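Long-range contacts in ArsC family reductase (Pseudomonas aeruginosa, PDB 1RW1), which is of unknown function but is probably a glutathione-dependent thiol reductase, a thioredoxin-fold member of the ArsC family: residues Tyr5-Cys10 / Asp31-Gly36; Asp11-Ala16 / Lys90-Glu95. All coordinates share one frame; numbering follows the deposited sequence.

Contact 1: Tyr5-Cys10 / Asp31-Gly36; sequences YGIKAC and DYKAVG
Water does much of the joining between Tyr5-Cys10 and Asp31-Gly36: four molecules bridge the segments, against one direct hydrogen bond, Tyr32 N to Gly6 O at 2.9 Å. That bond is nearly straight, and Asp31 CA adds a CH contact to the same oxygen. One water links Tyr5 O to Tyr32 OH, and another accepts from both Ala9 N and Lys33 NZ. Asp31 employs both carboxylate oxygens: OD1 takes a water held by Lys8 N, while OD2 takes a second water held by Lys8 NZ. With CG anti to the backbone N (chi1 179°), Asp31 also brings OD1 3.0 Å from Lys33 N, a capping bond at the start of helix 32-35, with Lys33 N approaching from above the carboxylate plane. The setting is the end of parallel strands 2-6 and 27-31, bridged at Gly6 and Asp31, in the beta-alpha-beta unit of the thioredoxin fold. Here the Tyr32 ring lies along the Gly6 backbone: Gly6 N sits 3.9 Å above one face, displaced toward the rim, and Tyr32 OH reaches Tyr5 CB at 3.5 Å. The Ile7 and Tyr32 side chains cross at about a right angle, Ile7 CG2 lying 4.2 Å from Tyr32 CD2, and Ile7 CD1 touches Lys33 CE.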
ATOM      1  N   TYR A   5      -3.301   2.927  -4.749  1.00  5.41           N
ATOM      2  CA  TYR A   5      -2.415   1.832  -5.131  1.00  5.72           C
ATOM      3  C   TYR A   5      -2.900   0.538  -4.503  1.00  5.41           C
ATOM      4  O   TYR A   5      -3.131   0.469  -3.287  1.00  6.31           O
ATOM      5  CB  TYR A   5      -0.996   2.095  -4.618  1.00  5.88           C
ATOM      6  CG  TYR A   5      -0.319   3.320  -5.175  1.00  5.66           C
ATOM      7  CD1 TYR A   5      -0.593   4.573  -4.691  1.00  6.64           C
ATOM      8  CD2 TYR A   5       0.608   3.209  -6.191  1.00  6.39           C
ATOM      9  CE1 TYR A   5       0.045   5.692  -5.194  1.00  7.30           C
ATOM     10  CE2 TYR A   5       1.252   4.318  -6.709  1.00  7.19           C
ATOM     11  CZ  TYR A   5       0.971   5.568  -6.200  1.00  7.37           C
ATOM     12  OH  TYR A   5       1.611   6.678  -6.703  1.00  9.15           O
ATOM     13  N   GLY A   6      -2.996  -0.507  -5.317  1.00  5.78           N
ATOM     14  CA  GLY A   6      -3.364  -1.821  -4.822  1.00  5.98           C
ATOM     15  C   GLY A   6      -3.732  -2.738  -5.970  1.00  5.64           C
ATOM     16  O   GLY A   6      -3.096  -2.725  -7.022  1.00  6.59           O
ATOM     17  N   ILE A   7      -4.767  -3.557  -5.767  1.00  5.88           N
ATOM     18  CA  ILE A   7      -5.268  -4.502  -6.759  1.00  6.39           C
ATOM     19  C   ILE A   7      -6.793  -4.452  -6.758  1.00  6.25           C
ATOM     20  O   ILE A   7      -7.402  -3.798  -5.917  1.00  7.32           O
ATOM     21  CB  ILE A   7      -4.757  -5.953  -6.467  1.00  6.44           C
ATOM     22  CG1 ILE A   7      -5.374  -6.500  -5.170  1.00  7.40           C
ATOM     23  CG2 ILE A   7      -3.242  -5.998  -6.445  1.00  8.05           C
ATOM     24  CD1 ILE A   7      -5.106  -7.984  -4.939  1.00  8.96           C
ATOM     25  N   LYS A   8      -7.416  -5.148  -7.697  1.00  6.79           N
ATOM     26  CA  LYS A   8      -8.875  -5.191  -7.772  1.00  8.13           C
ATOM     27  C   LYS A   8      -9.512  -6.148  -6.759  1.00  8.70           C
ATOM     28  O   LYS A   8     -10.463  -5.795  -6.053  1.00  9.48           O
ATOM     29  CB  LYS A   8      -9.297  -5.584  -9.196  1.00  8.56           C
ATOM     30  CG  LYS A   8      -8.951  -4.547 -10.260  1.00  8.99           C
ATOM     31  CD  LYS A   8      -9.149  -5.111 -11.688  1.00 10.94           C
ATOM     32  CE  LYS A   8      -8.891  -4.067 -12.774  1.00 12.22           C
ATOM     33  NZ  LYS A   8      -8.826  -4.668 -14.160  1.00 15.23           N
ATOM     34  N   ALA A   9      -9.002  -7.376  -6.708  1.00  9.05           N
ATOM     35  CA  ALA A   9      -9.663  -8.465  -5.989  1.00 10.45           C
ATOM     36  C   ALA A   9      -9.159  -8.512  -4.552  1.00  9.80           C
ATOM     37  O   ALA A   9      -8.437  -9.423  -4.142  1.00 12.18           O
ATOM     38  CB  ALA A   9      -9.405  -9.795  -6.681  1.00 14.33           C
ATOM     39  N   CYS A  10      -9.592  -7.523  -3.784  1.00  8.42           N
ATOM     40  CA  CYS A  10      -9.191  -7.366  -2.403  1.00  8.77           C
ATOM     41  C   CYS A  10     -10.347  -6.709  -1.678  1.00  8.02           C
ATOM     42  O   CYS A  10     -10.778  -5.643  -2.099  1.00  7.66           O
ATOM     43  CB  CYS A  10      -7.933  -6.491  -2.283  1.00  8.87           C
ATOM     44  SG  CYS A  10      -7.512  -5.983  -0.602  1.00  8.85           S
ATOM     45  N   ASP A  31      -2.642  -0.222 -10.346  1.00  6.35           N
ATOM     46  CA  ASP A  31      -2.970  -1.633 -10.128  1.00  6.25           C
ATOM     47  C   ASP A  31      -1.693  -2.452 -10.256  1.00  6.27           C
ATOM     48  O   ASP A  31      -1.126  -2.554 -11.359  1.00  6.81           O
ATOM     49  CB  ASP A  31      -3.950  -2.017 -11.225  1.00  7.50           C
ATOM     50  CG  ASP A  31      -4.402  -3.456 -11.199  1.00  8.25           C
ATOM     51  OD1 ASP A  31      -3.935  -4.263 -10.355  1.00  8.14           O
ATOM     52  OD2 ASP A  31      -5.259  -3.781 -12.063  1.00 11.34           O
ATOM     53  N   TYR A  32      -1.216  -3.048  -9.170  1.00  6.33           N
ATOM     54  CA  TYR A  32       0.034  -3.814  -9.217  1.00  6.11           C
ATOM     55  C   TYR A  32      -0.008  -4.930 -10.241  1.00  6.55           C
ATOM     56  O   TYR A  32       1.042  -5.267 -10.790  1.00  7.04           O
ATOM     57  CB  TYR A  32       0.362  -4.397  -7.846  1.00  6.56           C
ATOM     58  CG  TYR A  32       0.540  -3.383  -6.739  1.00  6.18           C
ATOM     59  CD1 TYR A  32       1.224  -2.194  -6.924  1.00  6.49           C
ATOM     60  CD2 TYR A  32       0.030  -3.624  -5.484  1.00  6.42           C
ATOM     61  CE1 TYR A  32       1.363  -1.285  -5.900  1.00  6.82           C
ATOM     62  CE2 TYR A  32       0.162  -2.715  -4.450  1.00  5.92           C
ATOM     63  CZ  TYR A  32       0.834  -1.542  -4.656  1.00  5.86           C
ATOM     64  OH  TYR A  32       1.010  -0.596  -3.676  1.00  6.66           O
ATOM     65  N   LYS A  33      -1.174  -5.546 -10.487  1.00  6.68           N
ATOM     66  CA  LYS A  33      -1.276  -6.625 -11.475  1.00  7.04           C
ATOM     67  C   LYS A  33      -1.241  -6.119 -12.920  1.00  7.36           C
ATOM     68  O   LYS A  33      -1.099  -6.922 -13.833  1.00  8.74           O
ATOM     69  CB  LYS A  33      -2.518  -7.479 -11.235  1.00  7.66           C
ATOM     70  CG  LYS A  33      -2.502  -8.241  -9.919  1.00  7.97           C
ATOM     71  CD  LYS A  33      -3.709  -9.150  -9.774  1.00  9.08           C
ATOM     72  CE  LYS A  33      -3.847  -9.787  -8.390  1.00  9.45           C
ATOM     73  NZ  LYS A  33      -5.151 -10.467  -8.207  1.00 12.37           N
ATOM     74  N   ALA A  34      -1.360  -4.810 -13.118  1.00  7.59           N
ATOM     75  CA  ALA A  34      -1.300  -4.198 -14.435  1.00  8.33           C
ATOM     76  C   ALA A  34       0.031  -3.495 -14.708  1.00  7.54           C
ATOM     77  O   ALA A  34       0.461  -3.467 -15.865  1.00  8.94           O
ATOM     78  CB  ALA A  34      -2.446  -3.208 -14.616  1.00  9.89           C
ATOM     79  N   VAL A  35       0.643  -2.891 -13.680  1.00  7.63           N
ATOM     80  CA  VAL A  35       1.808  -2.030 -13.888  1.00  8.54           C
ATOM     81  C   VAL A  35       2.947  -2.252 -12.896  1.00  8.54           C
ATOM     82  O   VAL A  35       3.971  -1.588 -12.987  1.00  9.87           O
ATOM     83  CB  VAL A  35       1.419  -0.535 -13.915  1.00  9.44           C
ATOM     84  CG1 VAL A  35       0.485  -0.245 -15.088  1.00 11.36           C
ATOM     85  CG2 VAL A  35       0.816  -0.097 -12.597  1.00 10.37           C
ATOM     86  N   GLY A  36       2.825  -3.184 -11.966  1.00  7.74           N
ATOM     87  CA  GLY A  36       3.888  -3.410 -11.008  1.00  7.49           C
ATOM     88  C   GLY A  36       4.066  -2.238 -10.051  1.00  7.31           C
ATOM     89  O   GLY A  36       3.118  -1.498  -9.754  1.00  8.22           O
TER
HETATM   90  O   HOH W   1      -0.936  -0.956  -1.820  1.00  7.10           O
HETATM   91  O   HOH W   2      -5.782  -6.225  -9.834  1.00  8.29           O
HETATM   92  O   HOH W   3      -6.112  -5.503 -13.759  1.00 16.26           O
HETATM   93  O   HOH W   4      -6.992  -8.418  -8.514  1.00  9.78           O

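Contact 2: Asp11-Ala16 / Lys90-Glu95; sequences DTMKKA and KRPVLE
The Arg91 guanidinium meets Met13 CG obliquely, without a stack, whereas the Pro92 ring has the selenium of Met13, modelled as selenomethionine, over one face. Met13 SE lies 3.6 Å from Pro92 CB, and toward the rim of the ring Ala16 CB comes equally close, 3.6 Å from Pro92 CG. Thr12 completes the set from the helix: its CG2, anti to the backbone N, is 3.9 Å from Pro92 CD and 3.6 Å from Arg91 O. The Met13 chain is folded at every torsion, and the first two, both -66°, bring SE over the proline face; it runs past Pro92 in the opposite direction and crosses Arg91 at about a right angle, with SE 4.0 Å from Arg91 CB. No hydrogen bond joins the segments, so the fit rests on apolar packing. The peptide bond between Arg91 and Pro92 is cis. A cis-proline facing the start of the first helix is a hallmark of the thioredoxin fold, and the arginine before it recalls the ArsC relatives. Helix 11-22 thus packs on the chain entering strand 93-95, with Leu4 of strand 2-6 touching both Met13 and Pro92, and Tyr109 of helix 106-113 closing against Ala16 and Pro92.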
ATOM      1  N   ASP A  11     -10.851  -7.319  -0.614  1.00  9.19           N
ATOM      2  CA  ASP A  11     -11.980  -6.723   0.084  1.00  9.10           C
ATOM      3  C   ASP A  11     -11.642  -5.357   0.676  1.00  7.55           C
ATOM      4  O   ASP A  11     -12.507  -4.489   0.711  1.00  8.14           O
ATOM      5  CB  ASP A  11     -12.540  -7.651   1.127  1.00 11.62           C
ATOM      6  CG  ASP A  11     -13.331  -8.789   0.521  1.00 14.59           C
ATOM      7  OD1 ASP A  11     -13.922  -8.667  -0.587  1.00 16.65           O
ATOM      8  OD2 ASP A  11     -13.428  -9.851   1.138  1.00 18.63           O
ATOM      9  N   THR A  12     -10.416  -5.138   1.145  1.00  7.67           N
ATOM     10  CA  THR A  12     -10.046  -3.828   1.678  1.00  7.46           C
ATOM     11  C   THR A  12     -10.081  -2.780   0.573  1.00  6.60           C
ATOM     12  O   THR A  12     -10.570  -1.665   0.783  1.00  7.07           O
ATOM     13  CB  THR A  12      -8.683  -3.896   2.354  1.00  8.69           C
ATOM     14  OG1 THR A  12      -8.759  -4.813   3.453  1.00 10.66           O
ATOM     15  CG2 THR A  12      -8.329  -2.567   2.968  1.00 10.30           C
HETATM   16  N   MSE A  13      -9.570  -3.137  -0.611  1.00  6.70           N
HETATM   17  CA  MSE A  13      -9.659  -2.227  -1.756  1.00  6.23           C
HETATM   18  C   MSE A  13     -11.108  -1.914  -2.106  1.00  6.14           C
HETATM   19  O   MSE A  13     -11.441  -0.772  -2.405  1.00  6.89           O
HETATM   20  CB  MSE A  13      -8.969  -2.841  -2.974  1.00  6.51           C
HETATM   21  CG  MSE A  13      -7.486  -3.001  -2.817  1.00  7.46           C
HETATM   22 SE   MSE A  13      -6.541  -1.294  -2.693  1.00 12.65          SE
HETATM   23  CE  MSE A  13      -6.979  -0.612  -4.449  1.00  9.81           C
ATOM     24  N   LYS A  14     -11.965  -2.932  -2.083  1.00  6.56           N
ATOM     25  CA  LYS A  14     -13.371  -2.713  -2.436  1.00  6.60           C
ATOM     26  C   LYS A  14     -14.008  -1.728  -1.462  1.00  6.48           C
ATOM     27  O   LYS A  14     -14.805  -0.854  -1.853  1.00  6.89           O
ATOM     28  CB  LYS A  14     -14.135  -4.036  -2.429  1.00  7.12           C
ATOM     29  CG  LYS A  14     -13.704  -4.993  -3.501  1.00  7.34           C
ATOM     30  CD  LYS A  14     -14.290  -6.373  -3.299  1.00  8.14           C
ATOM     31  CE  LYS A  14     -13.586  -7.443  -4.087  1.00  9.77           C
ATOM     32  NZ  LYS A  14     -13.931  -8.787  -3.581  1.00 12.27           N
ATOM     33  N   LYS A  15     -13.710  -1.887  -0.176  1.00  6.42           N
ATOM     34  CA  LYS A  15     -14.255  -1.021   0.845  1.00  7.05           C
ATOM     35  C   LYS A  15     -13.785   0.422   0.624  1.00  6.64           C
ATOM     36  O   LYS A  15     -14.583   1.360   0.644  1.00  6.99           O
ATOM     37  CB  LYS A  15     -13.837  -1.518   2.240  1.00  7.26           C
ATOM     38  CG  LYS A  15     -14.445  -2.862   2.610  1.00  7.89           C
ATOM     39  CD  LYS A  15     -13.707  -3.624   3.692  1.00  9.63           C
ATOM     40  CE  LYS A  15     -13.523  -2.885   4.967  1.00 11.82           C
ATOM     41  NZ  LYS A  15     -12.979  -3.824   5.992  1.00 14.53           N
ATOM     42  N   ALA A  16     -12.484   0.589   0.428  1.00  6.73           N
ATOM     43  CA  ALA A  16     -11.896   1.911   0.271  1.00  7.01           C
ATOM     44  C   ALA A  16     -12.418   2.590  -0.990  1.00  6.67           C
ATOM     45  O   ALA A  16     -12.724   3.786  -0.972  1.00  7.23           O
ATOM     46  CB  ALA A  16     -10.382   1.808   0.223  1.00  7.43           C
ATOM     47  N   LYS A  90       1.009  -3.471   2.005  1.00  5.62           N
ATOM     48  CA  LYS A  90      -0.283  -3.214   2.617  1.00  5.76           C
ATOM     49  C   LYS A  90      -1.157  -2.396   1.663  1.00  5.62           C
ATOM     50  O   LYS A  90      -0.679  -1.502   0.967  1.00  6.43           O
ATOM     51  CB  LYS A  90      -0.106  -2.472   3.936  1.00  7.56           C
ATOM     52  CG  LYS A  90       0.221  -3.360   5.107  1.00 11.34           C
ATOM     53  CD  LYS A  90      -0.368  -2.849   6.416  1.00 14.84           C
ATOM     54  CE  LYS A  90       0.154  -3.619   7.628  1.00 16.31           C
ATOM     55  NZ  LYS A  90       1.595  -3.395   7.788  1.00 16.28           N
ATOM     56  N   ARG A  91      -2.446  -2.703   1.680  1.00  5.74           N
ATOM     57  CA  ARG A  91      -3.428  -2.057   0.794  1.00  6.02           C
ATOM     58  C   ARG A  91      -4.453  -1.281   1.631  1.00  6.09           C
ATOM     59  O   ARG A  91      -4.849  -1.737   2.721  1.00  7.40           O
ATOM     60  CB  ARG A  91      -4.087  -3.056  -0.135  1.00  6.60           C
ATOM     61  CG  ARG A  91      -3.097  -3.703  -1.083  1.00  6.00           C
ATOM     62  CD  ARG A  91      -3.763  -4.557  -2.119  1.00  6.53           C
ATOM     63  NE  ARG A  91      -4.414  -5.749  -1.607  1.00  7.19           N
ATOM     64  CZ  ARG A  91      -3.900  -6.970  -1.656  1.00  7.39           C
ATOM     65  NH1 ARG A  91      -2.678  -7.205  -2.106  1.00  7.98           N
ATOM     66  NH2 ARG A  91      -4.646  -7.980  -1.252  1.00  8.83           N
ATOM     67  N   PRO A  92      -5.068  -0.286   1.000  1.00  6.42           N
ATOM     68  CA  PRO A  92      -4.474   0.513  -0.068  1.00  5.96           C
ATOM     69  C   PRO A  92      -3.304   1.343   0.380  1.00  5.80           C
ATOM     70  O   PRO A  92      -3.030   1.439   1.572  1.00  6.84           O
ATOM     71  CB  PRO A  92      -5.632   1.457  -0.486  1.00  7.47           C
ATOM     72  CG  PRO A  92      -6.825   1.048   0.332  1.00  7.43           C
ATOM     73  CD  PRO A  92      -6.238   0.403   1.549  1.00  7.36           C
ATOM     74  N   VAL A  93      -2.642   1.984  -0.581  1.00  5.94           N
ATOM     75  CA  VAL A  93      -1.916   3.227  -0.316  1.00  6.17           C
ATOM     76  C   VAL A  93      -2.655   4.304  -1.081  1.00  5.94           C
ATOM     77  O   VAL A  93      -3.010   4.113  -2.248  1.00  6.57           O
ATOM     78  CB  VAL A  93      -0.433   3.166  -0.703  1.00  6.89           C
ATOM     79  CG1 VAL A  93       0.240   4.501  -0.446  1.00  8.26           C
ATOM     80  CG2 VAL A  93       0.272   2.062   0.053  1.00  8.54           C
ATOM     81  N   LEU A  94      -2.919   5.438  -0.438  1.00  6.85           N
ATOM     82  CA  LEU A  94      -3.619   6.548  -1.072  1.00  6.91           C
ATOM     83  C   LEU A  94      -2.729   7.770  -0.982  1.00  7.43           C
ATOM     84  O   LEU A  94      -2.411   8.230   0.124  1.00  8.62           O
ATOM     85  CB  LEU A  94      -4.948   6.814  -0.387  1.00  7.56           C
ATOM     86  CG  LEU A  94      -5.730   8.040  -0.884  1.00  8.77           C
ATOM     87  CD1 LEU A  94      -6.098   7.949  -2.364  1.00  9.61           C
ATOM     88  CD2 LEU A  94      -6.989   8.214  -0.045  1.00 11.20           C
ATOM     89  N   GLU A  95      -2.319   8.288  -2.142  1.00  8.05           N
ATOM     90  CA  GLU A  95      -1.500   9.493  -2.251  1.00  8.67           C
ATOM     91  C   GLU A  95      -2.396  10.709  -2.350  1.00  9.25           C
ATOM     92  O   GLU A  95      -3.237  10.800  -3.229  1.00 10.45           O
ATOM     93  CB  GLU A  95      -0.520   9.349  -3.404  0.50 10.57           C
ATOM     94  CG  GLU A  95       0.579   8.357  -3.044  0.50 10.99           C
ATOM     95  CD  GLU A  95       1.621   8.234  -4.111  0.50 10.77           C
ATOM     96  OE1 GLU A  95       1.347   8.613  -5.270  0.50 10.93           O
ATOM     97  OE2 GLU A  95       2.720   7.769  -3.781  0.50  6.56           O
TER

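The two contacts alternate along the chain: 5-10 of contact 1 runs straight into 11-16 of contact 2, and 31-36 precedes 90-95. Their centres are about 10 Å apart, and both reach one mixed sheet, in which strand 2-6 lies between 27-31, its parallel neighbour, and 93-95, its antiparallel one. Tyr5 N to Val93 O, at 2.8 Å, is a probable hydrogen bond joining them directly. Contact 1 ties the first strand and its following loop to the second strand's end; contact 2 sets the first helix against the cis-proline turn. Between them, Cys10 at the helix N-cap touches Arg91, a placement consistent with the reactive-cysteine site of ArsC relatives.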